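Local coordinates for protein probable mannosyltransferase KTR4 (Saccharomyces cerevisiae, PDB 5A07) that is probably a mannosyltransferase of the GT-A fold, with guanosine-5'-diphosphate and a manganese ion bound in its lumenal part, at residues Val45-Tyr58 / Leu287-Ser300. Numbering follows the deposited sequence.
With ACT (acetate ion), chain H.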
loop_
_atom_site.group_PDB
_atom_site.type_symbol
_atom_site.label_atom_id
_atom_site.label_comp_id
_atom_site.label_asym_id
_atom_site.label_seq_id
_atom_site.Cartn_x
_atom_site.Cartn_y
_atom_site.Cartn_z
ATOM N N VAL B 45 -22.364 17.068 -10.002
ATOM C CA VAL B 45 -21.218 16.586 -9.217
ATOM C C VAL B 45 -20.587 15.400 -9.916
ATOM O O VAL B 45 -19.394 15.423 -10.223
ATOM C CB VAL B 45 -21.667 16.238 -7.805
ATOM C CG1 VAL B 45 -20.568 15.529 -7.060
ATOM C CG2 VAL B 45 -22.064 17.531 -7.076
ATOM N N LEU B 46 -21.420 14.434 -10.293
ATOM C CA LEU B 46 -20.956 13.277 -10.999
ATOM C C LEU B 46 -20.373 13.583 -12.325
ATOM O O LEU B 46 -19.322 13.047 -12.652
ATOM C CB LEU B 46 -22.085 12.273 -11.178
ATOM C CG LEU B 46 -21.740 11.052 -12.055
ATOM C CD1 LEU B 46 -20.773 10.147 -11.290
ATOM C CD2 LEU B 46 -22.951 10.242 -12.529
ATOM N N ASP B 47 -21.018 14.427 -13.125
ATOM C CA ASP B 47 -20.410 14.826 -14.400
ATOM C C ASP B 47 -19.055 15.450 -14.156
ATOM O O ASP B 47 -18.134 15.239 -14.888
ATOM C CB ASP B 47 -21.301 15.826 -15.200
ATOM C CG ASP B 47 -20.658 16.259 -16.557
ATOM O OD1 ASP B 47 -20.636 15.427 -17.500
ATOM O OD2 ASP B 47 -20.163 17.426 -16.698
ATOM N N SER B 48 -18.952 16.299 -13.163
ATOM C CA SER B 48 -17.664 16.921 -12.916
ATOM C C SER B 48 -16.559 15.836 -12.564
ATOM O O SER B 48 -15.436 15.904 -13.046
ATOM C CB SER B 48 -17.835 17.904 -11.771
ATOM O OG SER B 48 -16.611 18.077 -11.095
ATOM N N ILE B 49 -16.926 14.826 -11.772
ATOM C CA ILE B 49 -15.969 13.758 -11.443
ATOM C C ILE B 49 -15.582 12.990 -12.681
ATOM O O ILE B 49 -14.375 12.775 -12.963
ATOM C CB ILE B 49 -16.533 12.830 -10.383
ATOM C CG1 ILE B 49 -16.615 13.625 -9.053
ATOM C CG2 ILE B 49 -15.631 11.599 -10.268
ATOM C CD1 ILE B 49 -17.350 12.907 -7.952
ATOM N N MET B 50 -16.596 12.635 -13.494
ATOM C CA MET B 50 -16.328 11.950 -14.763
ATOM C C MET B 50 -15.487 12.740 -15.746
ATOM O O MET B 50 -14.651 12.158 -16.423
ATOM C CB MET B 50 -17.607 11.447 -15.448
ATOM C CG MET B 50 -18.381 10.482 -14.574
ATOM S SD MET B 50 -17.474 8.966 -14.111
ATOM C CE MET B 50 -17.351 8.237 -15.706
ATOM N N ASP B 51 -15.652 14.050 -15.789
ATOM C CA ASP B 51 -14.820 14.862 -16.653
ATOM C C ASP B 51 -13.379 14.761 -16.164
ATOM O O ASP B 51 -12.471 14.572 -16.962
ATOM C CB ASP B 51 -15.234 16.362 -16.602
ATOM C CG ASP B 51 -16.565 16.650 -17.337
ATOM O OD1 ASP B 51 -16.956 15.866 -18.214
ATOM O OD2 ASP B 51 -17.196 17.679 -17.032
ATOM N N ARG B 52 -13.170 14.911 -14.868
ATOM C CA ARG B 52 -11.776 14.843 -14.362
ATOM C C ARG B 52 -11.165 13.477 -14.634
ATOM O O ARG B 52 -10.004 13.397 -14.979
ATOM C CB ARG B 52 -11.735 15.107 -12.868
ATOM C CG ARG B 52 -11.711 16.587 -12.621
ATOM C CD ARG B 52 -12.715 16.986 -11.591
ATOM N NE ARG B 52 -12.299 16.687 -10.240
ATOM C CZ ARG B 52 -13.145 16.587 -9.208
ATOM N NH1 ARG B 52 -14.484 16.738 -9.341
ATOM N NH2 ARG B 52 -12.646 16.332 -8.029
ATOM N N LEU B 53 -11.962 12.420 -14.557
ATOM C CA LEU B 53 -11.405 11.050 -14.747
ATOM C C LEU B 53 -11.063 10.748 -16.195
ATOM O O LEU B 53 -10.376 9.767 -16.466
ATOM C CB LEU B 53 -12.349 10.014 -14.241
ATOM C CG LEU B 53 -12.454 9.964 -12.728
ATOM C CD1 LEU B 53 -13.469 8.910 -12.351
ATOM C CD2 LEU B 53 -11.129 9.697 -12.086
ATOM N N HIS B 54 -11.485 11.647 -17.100
ATOM C CA HIS B 54 -11.315 11.498 -18.533
ATOM C C HIS B 54 -10.446 12.527 -19.219
ATOM O O HIS B 54 -10.354 12.523 -20.430
ATOM C CB HIS B 54 -12.702 11.389 -19.219
ATOM C CG HIS B 54 -13.420 10.137 -18.835
ATOM N ND1 HIS B 54 -13.037 8.904 -19.307
ATOM C CD2 HIS B 54 -14.405 9.899 -17.948
ATOM C CE1 HIS B 54 -13.796 7.962 -18.776
ATOM N NE2 HIS B 54 -14.638 8.543 -17.945
ATOM N N GLU B 55 -9.748 13.342 -18.446
ATOM C CA GLU B 55 -8.790 14.216 -19.002
ATOM C C GLU B 55 -7.493 14.251 -18.152
ATOM O O GLU B 55 -7.576 14.102 -16.946
ATOM C CB GLU B 55 -9.407 15.625 -19.112
ATOM C CG GLU B 55 -9.572 16.344 -17.769
ATOM C CD GLU B 55 -10.584 17.520 -17.771
ATOM O OE1 GLU B 55 -11.024 17.894 -18.867
ATOM O OE2 GLU B 55 -10.971 18.036 -16.665
ATOM N N PRO B 56 -6.353 14.611 -18.768
ATOM C CA PRO B 56 -5.100 14.704 -18.026
ATOM C C PRO B 56 -5.163 15.844 -17.061
ATOM O O PRO B 56 -5.898 16.835 -17.273
ATOM C CB PRO B 56 -4.062 14.945 -19.067
ATOM C CG PRO B 56 -4.790 15.314 -20.335
ATOM C CD PRO B 56 -6.140 14.705 -20.230
ATOM N N LEU B 57 -4.469 15.705 -15.950
ATOM C CA LEU B 57 -4.498 16.773 -14.988
ATOM C C LEU B 57 -3.850 18.056 -15.554
ATOM O O LEU B 57 -4.209 19.189 -15.115
ATOM C CB LEU B 57 -3.757 16.330 -13.745
ATOM C CG LEU B 57 -3.791 17.263 -12.510
ATOM C CD1 LEU B 57 -5.234 17.560 -12.053
ATOM C CD2 LEU B 57 -3.007 16.586 -11.384
ATOM N N TYR B 58 -2.836 17.901 -16.392
ATOM C CA TYR B 58 -2.117 19.006 -17.029
ATOM C C TYR B 58 -2.223 18.867 -18.547
ATOM O O TYR B 58 -2.000 17.792 -19.120
ATOM C CB TYR B 58 -0.662 18.998 -16.662
ATOM C CG TYR B 58 -0.471 19.267 -15.200
ATOM C CD1 TYR B 58 -0.499 20.569 -14.696
ATOM C CD2 TYR B 58 -0.351 18.236 -14.302
ATOM C CE1 TYR B 58 -0.421 20.812 -13.325
ATOM C CE2 TYR B 58 -0.215 18.459 -12.951
ATOM C CZ TYR B 58 -0.242 19.725 -12.443
ATOM O OH TYR B 58 -0.197 19.899 -11.084
ATOM N N LEU B 287 -18.414 5.860 -6.517
ATOM C CA LEU B 287 -17.504 7.005 -6.448
ATOM C C LEU B 287 -17.677 7.847 -5.172
ATOM O O LEU B 287 -18.782 8.135 -4.784
ATOM C CB LEU B 287 -17.623 7.901 -7.694
ATOM C CG LEU B 287 -17.149 7.278 -8.995
ATOM C CD1 LEU B 287 -17.577 8.155 -10.160
ATOM C CD2 LEU B 287 -15.636 7.160 -9.004
ATOM N N ASN B 288 -16.583 8.207 -4.479
ATOM C CA ASN B 288 -16.614 9.183 -3.386
ATOM C C ASN B 288 -16.307 10.541 -3.916
ATOM O O ASN B 288 -15.371 10.698 -4.720
ATOM C CB ASN B 288 -15.606 8.839 -2.275
ATOM C CG ASN B 288 -15.779 9.694 -1.060
ATOM O OD1 ASN B 288 -15.352 10.826 -1.005
ATOM N ND2 ASN B 288 -16.439 9.167 -0.095
ATOM N N VAL B 289 -17.079 11.554 -3.511
ATOM C CA VAL B 289 -16.930 12.880 -4.132
ATOM C C VAL B 289 -15.623 13.536 -3.706
ATOM O O VAL B 289 -15.163 14.437 -4.364
ATOM C CB VAL B 289 -18.132 13.851 -3.858
ATOM C CG1 VAL B 289 -19.417 13.214 -4.400
ATOM C CG2 VAL B 289 -18.303 14.132 -2.378
ATOM N N ASN B 290 -15.032 13.077 -2.621
ATOM C CA ASN B 290 -13.724 13.510 -2.205
ATOM C C ASN B 290 -12.584 12.500 -2.500
ATOM O O ASN B 290 -11.587 12.472 -1.756
ATOM C CB ASN B 290 -13.694 13.894 -0.706
ATOM C CG ASN B 290 -12.555 14.895 -0.372
ATOM O OD1 ASN B 290 -11.875 14.923 0.743
ATOM N ND2 ASN B 290 -12.298 15.730 -1.347
ATOM N N GLY B 291 -12.728 11.732 -3.562
ATOM C CA GLY B 291 -11.712 10.789 -3.999
ATOM C C GLY B 291 -10.433 11.460 -4.469
ATOM O O GLY B 291 -10.390 12.666 -4.842
ATOM N N ALA B 292 -9.364 10.669 -4.497
ATOM C CA ALA B 292 -8.060 11.203 -4.850
ATOM C C ALA B 292 -7.875 11.287 -6.347
ATOM O O ALA B 292 -6.993 10.681 -6.909
ATOM C CB ALA B 292 -6.971 10.371 -4.206
ATOM N N PHE B 293 -8.723 12.065 -7.028
ATOM C CA PHE B 293 -8.758 12.022 -8.478
ATOM C C PHE B 293 -7.578 12.660 -9.159
ATOM O O PHE B 293 -7.108 12.148 -10.144
ATOM C CB PHE B 293 -10.064 12.662 -8.993
ATOM C CG PHE B 293 -11.286 12.053 -8.391
ATOM C CD1 PHE B 293 -11.554 10.708 -8.530
ATOM C CD2 PHE B 293 -12.182 12.830 -7.683
ATOM C CE1 PHE B 293 -12.693 10.135 -7.955
ATOM C CE2 PHE B 293 -13.321 12.261 -7.134
ATOM C CZ PHE B 293 -13.557 10.902 -7.246
ATOM N N ALA B 294 -7.059 13.768 -8.621
ATOM C CA ALA B 294 -5.918 14.369 -9.200
ATOM C C ALA B 294 -4.668 13.431 -9.182
ATOM O O ALA B 294 -3.891 13.339 -10.153
ATOM C CB ALA B 294 -5.655 15.687 -8.486
ATOM N N TRP B 295 -4.497 12.743 -8.087
ATOM C CA TRP B 295 -3.395 11.779 -7.927
ATOM C C TRP B 295 -3.434 10.685 -8.969
ATOM O O TRP B 295 -2.385 10.314 -9.508
ATOM C CB TRP B 295 -3.484 11.178 -6.536
ATOM C CG TRP B 295 -2.463 10.204 -6.093
ATOM C CD1 TRP B 295 -1.137 10.419 -5.940
ATOM C CD2 TRP B 295 -2.687 8.854 -5.676
ATOM N NE1 TRP B 295 -0.517 9.291 -5.470
ATOM C CE2 TRP B 295 -1.452 8.331 -5.263
ATOM C CE3 TRP B 295 -3.783 8.047 -5.621
ATOM C CZ2 TRP B 295 -1.305 7.027 -4.822
ATOM C CZ3 TRP B 295 -3.647 6.760 -5.136
ATOM C CH2 TRP B 295 -2.409 6.265 -4.749
ATOM N N LEU B 296 -4.612 10.186 -9.323
ATOM C CA LEU B 296 -4.761 9.224 -10.427
ATOM C C LEU B 296 -4.486 9.810 -11.848
ATOM O O LEU B 296 -4.125 9.093 -12.762
ATOM C CB LEU B 296 -6.154 8.672 -10.436
ATOM C CG LEU B 296 -6.644 8.032 -9.145
ATOM C CD1 LEU B 296 -8.070 7.587 -9.259
ATOM C CD2 LEU B 296 -5.726 6.828 -8.829
ATOM N N LYS B 297 -4.607 11.114 -12.017
ATOM C CA LYS B 297 -4.599 11.737 -13.337
ATOM C C LYS B 297 -3.392 12.604 -13.600
ATOM O O LYS B 297 -3.305 13.205 -14.661
ATOM C CB LYS B 297 -5.860 12.577 -13.499
ATOM C CG LYS B 297 -7.150 11.851 -13.345
ATOM C CD LYS B 297 -7.379 10.735 -14.336
ATOM C CE LYS B 297 -7.214 11.202 -15.780
ATOM N NZ LYS B 297 -7.535 10.096 -16.783
ATOM N N ASP B 298 -2.397 12.616 -12.703
ATOM C CA ASP B 298 -1.244 13.451 -12.851
ATOM C C ASP B 298 -0.315 12.919 -13.903
ATOM O O ASP B 298 0.378 11.885 -13.717
ATOM C CB ASP B 298 -0.453 13.627 -11.532
ATOM C CG ASP B 298 0.541 14.783 -11.604
ATOM O OD1 ASP B 298 0.785 15.317 -12.715
ATOM O OD2 ASP B 298 1.202 15.103 -10.581
ATOM N N ASN B 299 -0.212 13.661 -15.010
ATOM C CA ASN B 299 0.558 13.217 -16.152
ATOM C C ASN B 299 1.843 13.977 -16.274
ATOM O O ASN B 299 2.625 13.767 -17.220
ATOM C CB ASN B 299 -0.262 13.417 -17.456
ATOM C CG ASN B 299 -0.737 14.850 -17.629
ATOM O OD1 ASN B 299 -1.280 15.450 -16.721
ATOM N ND2 ASN B 299 -0.558 15.384 -18.814
ATOM N N SER B 300 2.147 14.822 -15.302
ATOM C CA SER B 300 3.240 15.758 -15.489
ATOM C C SER B 300 4.676 15.287 -15.237
ATOM O O SER B 300 5.618 15.896 -15.779
ATOM C CB SER B 300 2.978 17.030 -14.675
ATOM O OG SER B 300 2.921 16.812 -13.279
HETATM C C ACT H . -7.563 10.488 -20.642
HETATM O O ACT H . -6.556 11.246 -20.683
HETATM O OXT ACT H . -8.144 10.110 -19.590
HETATM C CH3 ACT H . -8.131 9.977 -21.961
HETATM O O HOH W 1 0.960 17.731 -9.737
#
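I49 and L53 of helix 45-53 pack against F293 of the short helix 293-297; the two axes run 22° apart, pointing the same way, 10.2 Å at closest approach, and both chains continue side by side into 56-58 and 298-300. CG2 of I49, anti to its own N, reaches over one face of the F293 ring in a CH-pi contact, 4.0 Å from the centroid, while the backbone of G291 covers the opposite face. At the ring's edge R52 brings NH2 to 3.5 Å from F293 CD2, its guanidinium almost perpendicular to the ring; NH1 of R52 bonds S48 OG. L287 CD1 touches L46, I49 and M50, and L287 also packs on helix 272-282. K297, bent at chi2 and chi3, folds back toward the last turn of helix 45-53, where NZ donates to L53 O (2.9 Å) from above the carbonyl plane; G311 O, Y306 OH and an acetate ion, probably from the crystallisation liquor, complete four oxygens around it. Beyond it L57 N bonds K297 O (3.0 Å), L57 CD2 packs on A294 CB (4.0 Å), and the N299 amide grips Y58 twice: OD1 takes Y58 N (2.9 Å) on an in-plane lone pair, and ND2 gives to Y58 O (2.8 Å). A water joins Y58 OH to D298 OD2. A mainly apolar part is thus followed by one held mostly by hydrogen bonds to backbone, joining helix 45-53 and its following loop to 287-300.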